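Local coordinates for transcriptional regulatory protein FIXJ (Sinorhizobium meliloti, PDB 1DBW), which activates, when switched on by FixL, expression of nifA and fixK for nitrogen fixation, and is represented here by its receiver domain, at residues A36-L40 with L65-L69; G49-D54 with I76-I81. The protein carries 2 engineered substitutions. All coordinates share one frame; numbering follows the deposited sequence. Where two conformers were deposited one is given.

Contact 1: A36-L40 with L65-L69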
loop_
_atom_site.group_PDB
_atom_site.type_symbol
_atom_site.label_atom_id
_atom_site.label_comp_id
_atom_site.label_asym_id
_atom_site.label_seq_id
_atom_site.Cartn_x
_atom_site.Cartn_y
_atom_site.Cartn_z
ATOM N N ALA A 36 -6.083 6.590 -5.965
ATOM C CA ALA A 36 -6.495 5.200 -6.010
ATOM C C ALA A 36 -6.873 4.852 -7.458
ATOM O O ALA A 36 -6.526 3.777 -7.958
ATOM C CB ALA A 36 -7.679 4.976 -5.088
ATOM N N GLU A 37 -7.581 5.769 -8.123
ATOM C CA GLU A 37 -8.006 5.571 -9.507
ATOM C C GLU A 37 -6.828 5.404 -10.444
ATOM O O GLU A 37 -6.859 4.563 -11.343
ATOM C CB GLU A 37 -8.878 6.748 -9.993
ATOM C CG GLU A 37 -10.038 7.101 -9.061
ATOM C CD GLU A 37 -9.648 8.093 -7.961
ATOM O OE1 GLU A 37 -9.533 7.677 -6.783
ATOM O OE2 GLU A 37 -9.469 9.298 -8.277
ATOM N N ALA A 38 -5.820 6.250 -10.266
ATOM C CA ALA A 38 -4.621 6.210 -11.081
ATOM C C ALA A 38 -3.940 4.861 -10.890
ATOM O O ALA A 38 -3.497 4.246 -11.866
ATOM C CB ALA A 38 -3.675 7.340 -10.689
ATOM N N PHE A 39 -3.882 4.395 -9.644
ATOM C CA PHE A 39 -3.237 3.113 -9.410
ATOM C C PHE A 39 -3.995 1.958 -10.047
ATOM O O PHE A 39 -3.383 1.064 -10.647
ATOM C CB PHE A 39 -2.983 2.841 -7.930
ATOM C CG PHE A 39 -2.368 1.497 -7.684
ATOM C CD1 PHE A 39 -1.026 1.278 -7.994
ATOM C CD2 PHE A 39 -3.136 0.435 -7.255
ATOM C CE1 PHE A 39 -0.479 0.029 -7.899
ATOM C CE2 PHE A 39 -2.598 -0.823 -7.155
ATOM C CZ PHE A 39 -1.264 -1.031 -7.482
ATOM N N LEU A 40 -5.320 1.961 -9.922
ATOM C CA LEU A 40 -6.121 0.907 -10.526
ATOM C C LEU A 40 -5.922 0.846 -12.046
ATOM O O LEU A 40 -5.936 -0.223 -12.632
ATOM C CB LEU A 40 -7.598 1.135 -10.201
ATOM C CG LEU A 40 -8.059 0.563 -8.871
ATOM C CD1 LEU A 40 -9.372 1.211 -8.494
ATOM C CD2 LEU A 40 -8.236 -0.952 -8.995
ATOM N N LEU A 65 -10.073 -0.249 -2.630
ATOM C CA LEU A 65 -9.069 -0.417 -3.666
ATOM C C LEU A 65 -8.746 -1.920 -3.808
ATOM O O LEU A 65 -8.669 -2.427 -4.933
ATOM C CB LEU A 65 -7.818 0.413 -3.337
ATOM C CG LEU A 65 -6.635 0.235 -4.305
ATOM C CD1 LEU A 65 -7.061 0.564 -5.719
ATOM C CD2 LEU A 65 -5.478 1.135 -3.860
ATOM N N LEU A 66 -8.573 -2.622 -2.684
ATOM C CA LEU A 66 -8.294 -4.065 -2.700
ATOM C C LEU A 66 -9.417 -4.833 -3.358
ATOM O O LEU A 66 -9.184 -5.752 -4.154
ATOM C CB LEU A 66 -8.072 -4.610 -1.287
ATOM C CG LEU A 66 -6.896 -4.005 -0.518
ATOM C CD1 LEU A 66 -6.686 -4.755 0.772
ATOM C CD2 LEU A 66 -5.629 -4.054 -1.379
ATOM N N ARG A 67 -10.643 -4.389 -3.097
ATOM C CA ARG A 67 -11.821 -5.024 -3.662
ATOM C C ARG A 67 -11.829 -4.817 -5.166
ATOM O O ARG A 67 -12.039 -5.764 -5.925
ATOM C CB ARG A 67 -13.084 -4.431 -3.029
ATOM N N ASN A 68 -11.539 -3.587 -5.594
ATOM C CA ASN A 68 -11.491 -3.235 -7.012
ATOM C C ASN A 68 -10.364 -3.986 -7.740
ATOM O O ASN A 68 -10.515 -4.384 -8.904
ATOM C CB ASN A 68 -11.351 -1.729 -7.184
ATOM C CG ASN A 68 -12.620 -0.959 -6.777
ATOM O OD1 ASN A 68 -12.644 0.265 -6.816
ATOM N ND2 ASN A 68 -13.666 -1.677 -6.396
ATOM N N LEU A 69 -9.235 -4.175 -7.056
ATOM C CA LEU A 69 -8.124 -4.930 -7.642
ATOM C C LEU A 69 -8.595 -6.360 -7.822
ATOM O O LEU A 69 -8.348 -6.979 -8.866
ATOM C CB LEU A 69 -6.907 -4.889 -6.731
ATOM C CG LEU A 69 -6.141 -3.557 -6.810
ATOM C CD1 LEU A 69 -5.150 -3.449 -5.665
ATOM C CD2 LEU A 69 -5.396 -3.435 -8.128
#
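Leu40 and Leu65 lie alongside one another pointing opposite ways, each reaching across the groove between helices 36-42 and 62-71. Leu65 CD1 lies against the branch point of Leu40, 3.3 Å from its CG, a carbon pair tighter than ordinary van der Waals contact. In Leu65, CG anti to the backbone N (chi1 175°) carries the branch toward the other helix, and chi2 near 57° sends CD1 to Leu40 and CD2 to Phe39 CD2, 4.2 Å away. Asn68 lies across Leu40 and offers its aliphatic part, CB standing 3.7 Å from Leu40 CD2; a short polar residue suits this partly exposed border. The helix segments run nearly parallel, crossing at -21° with axes 10.8 Å apart, and belong to the doubly wound CheY-like receiver fold, in which both lie on one side of the parallel sheet. On the sheet side, Phe39 is set roughly perpendicular to both Leu65 and Leu69. Its ring meets Leu69 with CE2, and Leu69 CD1 approaches the rim within the ring plane, 4.0 Å from that atom. Ala36 sits opposite Leu65, its CB 4.5 Å from Leu65 CD1, where a small residue fits. Leu51 of strand 49-54 lies beneath Phe39, Leu65 and Leu69.

Contact 2: G49-D54 with I76-I81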
loop_
_atom_site.group_PDB
_atom_site.type_symbol
_atom_site.label_atom_id
_atom_site.label_comp_id
_atom_site.label_asym_id
_atom_site.label_seq_id
_atom_site.Cartn_x
_atom_site.Cartn_y
_atom_site.Cartn_z
ATOM N N GLY A 49 5.415 -6.020 -7.848
ATOM C CA GLY A 49 5.146 -4.822 -7.089
ATOM C C GLY A 49 4.392 -5.095 -5.808
ATOM O O GLY A 49 3.660 -6.090 -5.701
ATOM N N VAL A 50 4.691 -4.281 -4.800
ATOM C CA VAL A 50 3.975 -4.334 -3.523
ATOM C C VAL A 50 3.187 -3.034 -3.445
ATOM O O VAL A 50 3.705 -1.972 -3.769
ATOM C CB VAL A 50 4.959 -4.402 -2.310
ATOM C CG1 VAL A 50 4.212 -4.232 -0.961
ATOM C CG2 VAL A 50 5.656 -5.731 -2.338
ATOM N N LEU A 51 1.987 -3.097 -2.888
ATOM C CA LEU A 51 1.162 -1.897 -2.767
ATOM C C LEU A 51 1.097 -1.438 -1.325
ATOM O O LEU A 51 0.998 -2.274 -0.416
ATOM C CB LEU A 51 -0.264 -2.219 -3.214
ATOM C CG LEU A 51 -1.342 -1.157 -2.905
ATOM C CD1 LEU A 51 -1.100 0.181 -3.693
ATOM C CD2 LEU A 51 -2.697 -1.783 -3.319
ATOM N N VAL A 52 1.244 -0.130 -1.131
ATOM C CA VAL A 52 1.121 0.442 0.221
ATOM C C VAL A 52 0.081 1.536 0.085
ATOM O O VAL A 52 0.270 2.491 -0.672
ATOM C CB VAL A 52 2.410 1.020 0.737
ATOM C CG1 VAL A 52 2.174 1.650 2.121
ATOM C CG2 VAL A 52 3.474 -0.097 0.900
ATOM N N THR A 53 -1.029 1.408 0.831
ATOM C CA THR A 53 -2.052 2.433 0.756
ATOM C C THR A 53 -2.130 3.266 2.032
ATOM O O THR A 53 -1.789 2.782 3.109
ATOM C CB THR A 53 -3.460 1.810 0.555
ATOM O OG1 THR A 53 -3.850 1.125 1.746
ATOM C CG2 THR A 53 -3.461 0.804 -0.606
ATOM N N ASP A 54 -2.435 4.546 1.860
ATOM C CA ASP A 54 -2.688 5.446 2.992
ATOM C C ASP A 54 -3.790 6.352 2.451
ATOM O O ASP A 54 -3.533 7.474 1.969
ATOM C CB ASP A 54 -1.463 6.265 3.424
ATOM C CG ASP A 54 -1.731 7.096 4.696
ATOM O OD1 ASP A 54 -0.787 7.753 5.180
ATOM O OD2 ASP A 54 -2.875 7.078 5.221
ATOM N N ILE A 76 -2.011 -8.139 -5.889
ATOM C CA ILE A 76 -0.785 -7.403 -5.581
ATOM C C ILE A 76 -0.693 -7.412 -4.064
ATOM O O ILE A 76 -1.654 -6.986 -3.400
ATOM C CB ILE A 76 -0.849 -5.915 -6.117
ATOM C CG1 ILE A 76 -0.928 -5.933 -7.652
ATOM C CG2 ILE A 76 0.421 -5.136 -5.677
ATOM C CD1 ILE A 76 -0.905 -4.552 -8.365
ATOM N N PRO A 77 0.399 -7.968 -3.485
ATOM C CA PRO A 77 0.566 -8.007 -2.018
ATOM C C PRO A 77 0.431 -6.589 -1.505
ATOM O O PRO A 77 1.110 -5.675 -2.003
ATOM C CB PRO A 77 1.994 -8.560 -1.841
ATOM C CG PRO A 77 2.206 -9.371 -3.152
ATOM C CD PRO A 77 1.611 -8.470 -4.173
ATOM N N SER A 78 -0.501 -6.364 -0.568
ATOM C CA SER A 78 -0.766 -5.001 -0.082
ATOM C C SER A 78 -0.734 -4.782 1.436
ATOM O O SER A 78 -1.272 -5.605 2.189
ATOM C CB SER A 78 -2.153 -4.532 -0.563
ATOM O OG SER A 78 -2.501 -5.019 -1.853
ATOM N N ILE A 79 -0.174 -3.629 1.842
ATOM C CA ILE A 79 -0.068 -3.171 3.216
ATOM C C ILE A 79 -1.016 -1.985 3.247
ATOM O O ILE A 79 -0.905 -1.049 2.446
ATOM C CB ILE A 79 1.344 -2.670 3.510
ATOM C CG1 ILE A 79 2.348 -3.817 3.343
ATOM C CG2 ILE A 79 1.413 -2.101 4.933
ATOM C CD1 ILE A 79 1.894 -5.097 4.057
ATOM N N VAL A 80 -1.953 -1.994 4.185
ATOM C CA VAL A 80 -2.928 -0.898 4.261
ATOM C C VAL A 80 -2.595 -0.093 5.506
ATOM O O VAL A 80 -2.534 -0.639 6.563
ATOM C CB VAL A 80 -4.384 -1.460 4.365
ATOM C CG1 VAL A 80 -5.374 -0.324 4.608
ATOM C CG2 VAL A 80 -4.762 -2.214 3.037
ATOM N N ILE A 81 -2.247 1.177 5.335
ATOM C CA ILE A 81 -1.931 2.018 6.481
ATOM C C ILE A 81 -3.292 2.491 6.969
ATOM O O ILE A 81 -4.084 3.060 6.190
ATOM C CB ILE A 81 -1.056 3.197 6.077
ATOM C CG1 ILE A 81 0.319 2.665 5.682
ATOM C CG2 ILE A 81 -0.927 4.151 7.246
ATOM C CD1 ILE A 81 1.223 3.734 5.047
HETATM O O HOH W 1 -5.110 3.051 3.525
HETATM O O HOH W 2 -5.137 5.677 6.283
#
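Leu51 and Thr53 each bond through both N and O to the neighbouring strand, the ladder of a parallel pair. Leu51 N reaches Pro77 O at 2.9 Å, almost straight at 175°, and Leu51 O receives Ile79 N; Thr53 N then goes to Ile79 O, and Thr53 O takes Ile81 N at 2.8 Å. Weaker CA-H...O contacts fill in between, such as Ser78 CA to Leu51 O at 3.3 Å.

Apolar contacts line both faces. Val52 CG1 meets Ile81 CD1 at 3.7 Å, beta-branched residues suiting an extended chain, while on the Leu51 side Leu51 CB lies 3.9 Å from Ile76 CG2. With CG1 of Ile81 anti to the carbonyl carbon (chi1 -68°), its CG2 is turned toward Asp54, 4.0 Å from Asp54 CG. Cut back to an alanine, Ile81 would lose CD1 and CG2, and Val52 CG1 and the Asp54 carboxylate would probably be left without these neighbours.

Water joins the C-terminal ends: one molecule links Thr53 OG1 to Ile81 O, and a second lies within hydrogen-bonding distance of Asp54 OD2 and Ile81 O. Asp54 OD2 also forms a salt bridge with Lys104. Asp54, a magnesium ligand and the predicted phosphorylation site, thus stands at the strand's C-terminal end, the usual place of the acidic pocket in a CheY-like receiver, here carried by the beta-alpha-beta unit 49-54, 62-71, 78-82.

In the fold
Contact 2 lies at the centre of the domain, about 2 Å from the chain's centre to its own, whereas contact 1 lies about 11 Å away, on one flank of the sheet; both are largely buried, but contact 1 has two partly exposed residues, Leu40 and Asn68, and contact 2 has one, Pro77, at its loop end. They share a layer: Leu69 CD1 packs on Leu51 CD2 at 3.8 Å, and Phe39 CZ on Ile76 CD1 at 3.6 Å. Helix 62-71 is the crossover between the two strands of contact 2, so it serves both. Their chemistry differs accordingly: the helices meet mainly through apolar side chains, with no hydrogen bond between them, while the strands are joined by backbone bonds and lead to the polar metal-binding end.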